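NADPH-quinone reductase (Pediococcus pentosaceus ATCC 25745, PDB 3HA2) probably binds FMN and passes electrons from NAD(P)H to quinones; this chain holds the flavodoxin-like part of a longer protein. Local coordinates at residues A[5-9]-A[10-14]. Residues are numbered along the deposited sequence; the frame is centred on the assembly and turned at random.
Sequences IIVAH and PELAR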
loop_
_atom_site.group_PDB
_atom_site.type_symbol
_atom_site.label_atom_id
_atom_site.label_comp_id
_atom_site.label_asym_id
_atom_site.label_seq_id
_atom_site.Cartn_x
_atom_site.Cartn_y
_atom_site.Cartn_z
ATOM N N ILE A 5 1.961 -9.300 -17.429
ATOM C CA ILE A 5 0.856 -8.680 -16.710
ATOM C C ILE A 5 0.592 -9.471 -15.427
ATOM O O ILE A 5 0.137 -10.617 -15.473
ATOM C CB ILE A 5 -0.400 -8.564 -17.585
ATOM C CG1 ILE A 5 -0.063 -7.848 -18.911
ATOM C CG2 ILE A 5 -1.514 -7.795 -16.835
ATOM C CD1 ILE A 5 -1.218 -7.874 -19.885
ATOM N N ILE A 6 0.909 -8.842 -14.294
ATOM C CA ILE A 6 0.663 -9.419 -12.967
ATOM C C ILE A 6 -0.760 -9.054 -12.563
ATOM O O ILE A 6 -1.059 -7.887 -12.270
ATOM C CB ILE A 6 1.615 -8.840 -11.888
ATOM C CG1 ILE A 6 3.090 -8.982 -12.295
ATOM C CG2 ILE A 6 1.337 -9.507 -10.518
ATOM C CD1 ILE A 6 3.525 -10.409 -12.577
ATOM N N VAL A 7 -1.626 -10.054 -12.584
ATOM C CA VAL A 7 -3.054 -9.851 -12.369
ATOM C C VAL A 7 -3.346 -10.158 -10.914
ATOM O O VAL A 7 -3.404 -11.328 -10.512
ATOM C CB VAL A 7 -3.893 -10.735 -13.313
ATOM C CG1 VAL A 7 -5.401 -10.513 -13.105
ATOM C CG2 VAL A 7 -3.517 -10.447 -14.752
ATOM N N ALA A 8 -3.505 -9.096 -10.131
ATOM C CA ALA A 8 -3.649 -9.212 -8.689
ATOM C C ALA A 8 -5.059 -8.874 -8.248
ATOM O O ALA A 8 -5.249 -8.065 -7.349
ATOM C CB ALA A 8 -2.634 -8.321 -7.966
ATOM N N HIS A 9 -6.051 -9.447 -8.918
ATOM C CA HIS A 9 -7.419 -9.356 -8.417
ATOM C C HIS A 9 -7.565 -10.482 -7.404
ATOM O O HIS A 9 -7.256 -11.633 -7.730
ATOM C CB HIS A 9 -8.433 -9.488 -9.537
ATOM C CG HIS A 9 -9.836 -9.211 -9.101
ATOM N ND1 HIS A 9 -10.512 -8.065 -9.462
ATOM C CD2 HIS A 9 -10.686 -9.924 -8.324
ATOM C CE1 HIS A 9 -11.721 -8.086 -8.927
ATOM N NE2 HIS A 9 -11.856 -9.206 -8.239
ATOM N N PRO A 10 -8.003 -10.158 -6.166
ATOM C CA PRO A 10 -8.007 -11.123 -5.062
ATOM C C PRO A 10 -9.069 -12.210 -5.179
ATOM O O PRO A 10 -8.969 -13.236 -4.505
ATOM C CB PRO A 10 -8.305 -10.258 -3.832
ATOM C CG PRO A 10 -8.159 -8.857 -4.278
ATOM C CD PRO A 10 -8.513 -8.850 -5.722
ATOM N N GLU A 11 -10.092 -11.978 -5.999
ATOM C CA GLU A 11 -11.108 -12.988 -6.261
ATOM C C GLU A 11 -11.277 -13.168 -7.761
ATOM O O GLU A 11 -12.391 -13.099 -8.288
ATOM C CB GLU A 11 -12.443 -12.601 -5.613
ATOM C CG GLU A 11 -12.446 -12.603 -4.083
ATOM C CD GLU A 11 -12.173 -13.975 -3.482
ATOM O OE1 GLU A 11 -12.654 -14.994 -4.039
ATOM O OE2 GLU A 11 -11.472 -14.030 -2.443
ATOM N N LEU A 12 -10.159 -13.412 -8.440
ATOM C CA LEU A 12 -10.115 -13.479 -9.902
ATOM C C LEU A 12 -11.216 -14.329 -10.559
ATOM O O LEU A 12 -11.828 -13.901 -11.549
ATOM C CB LEU A 12 -8.737 -13.958 -10.361
ATOM C CG LEU A 12 -8.399 -13.798 -11.841
ATOM C CD1 LEU A 12 -8.571 -12.343 -12.283
ATOM C CD2 LEU A 12 -6.981 -14.263 -12.096
ATOM N N ALA A 13 -11.456 -15.520 -10.011
ATOM C CA ALA A 13 -12.449 -16.455 -10.554
ATOM C C ALA A 13 -13.869 -15.872 -10.599
ATOM O O ALA A 13 -14.702 -16.295 -11.406
ATOM C CB ALA A 13 -12.440 -17.745 -9.761
ATOM N N ARG A 14 -14.132 -14.906 -9.726
ATOM C CA ARG A 14 -15.438 -14.262 -9.636
ATOM C C ARG A 14 -15.514 -12.957 -10.435
ATOM O O ARG A 14 -16.598 -12.565 -10.864
ATOM C CB ARG A 14 -15.791 -13.988 -8.175
ATOM C CG ARG A 14 -16.075 -15.241 -7.347
ATOM C CD ARG A 14 -16.482 -14.883 -5.909
ATOM N NE ARG A 14 -17.556 -13.886 -5.877
ATOM C CZ ARG A 14 -18.854 -14.164 -5.991
ATOM N NH1 ARG A 14 -19.270 -15.418 -6.136
ATOM N NH2 ARG A 14 -19.740 -13.180 -5.960
HETATM O O HOH W 1 -7.436 -14.636 -7.042
#
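His9 and Leu12 meet as the ends of a beta turn in the loop that leaves the C-terminal end of strand 3-7 and leads to helix 18-25, in the doubly wound flavodoxin-like fold. In this family the loop after the first strand usually cradles the flavin phosphate; a sulfate ion, probably from the crystallisation liquor, lies close to the His9 side chain, consistent with an anion site here. His9 CG is anti to the backbone N (chi1 -172°) and beside the carbonyl carbon, which brings the ring against Pro10 and Glu11. Pro10 CD sits over one ring face, 3.6 Å from His9 CG, and the proline and imidazole cross at about a right angle. His9 CD2 lies 3.2 Å from Glu11 N at the edge of the ring, with Glu11 CA in the ring plane, so the backbone of the turn borders the imidazole while the bent Glu11 side chain leads away. With CG anti to the backbone N (chi1 -167°), Leu12 brings CD1 to 3.8 Å from Val7 CG1, the two side chains crossing nearly perpendicularly, and to 4.0 Å from His9 CB. This small apolar cluster joins the last strand residue to the loop, and Trp33 and Pro35 of the neighbouring strand 31-35 adjoin it. Pro60 of strand 54-60 touches both His9 and Pro10. The beta turn is loosely closed by a weak hydrogen bond from Leu12 N to His9 O (3.5 Å, 124° at the hydrogen). A water reinforces it, donating to His9 O at 3.1 Å and accepting from Leu12 N at 3.3 Å.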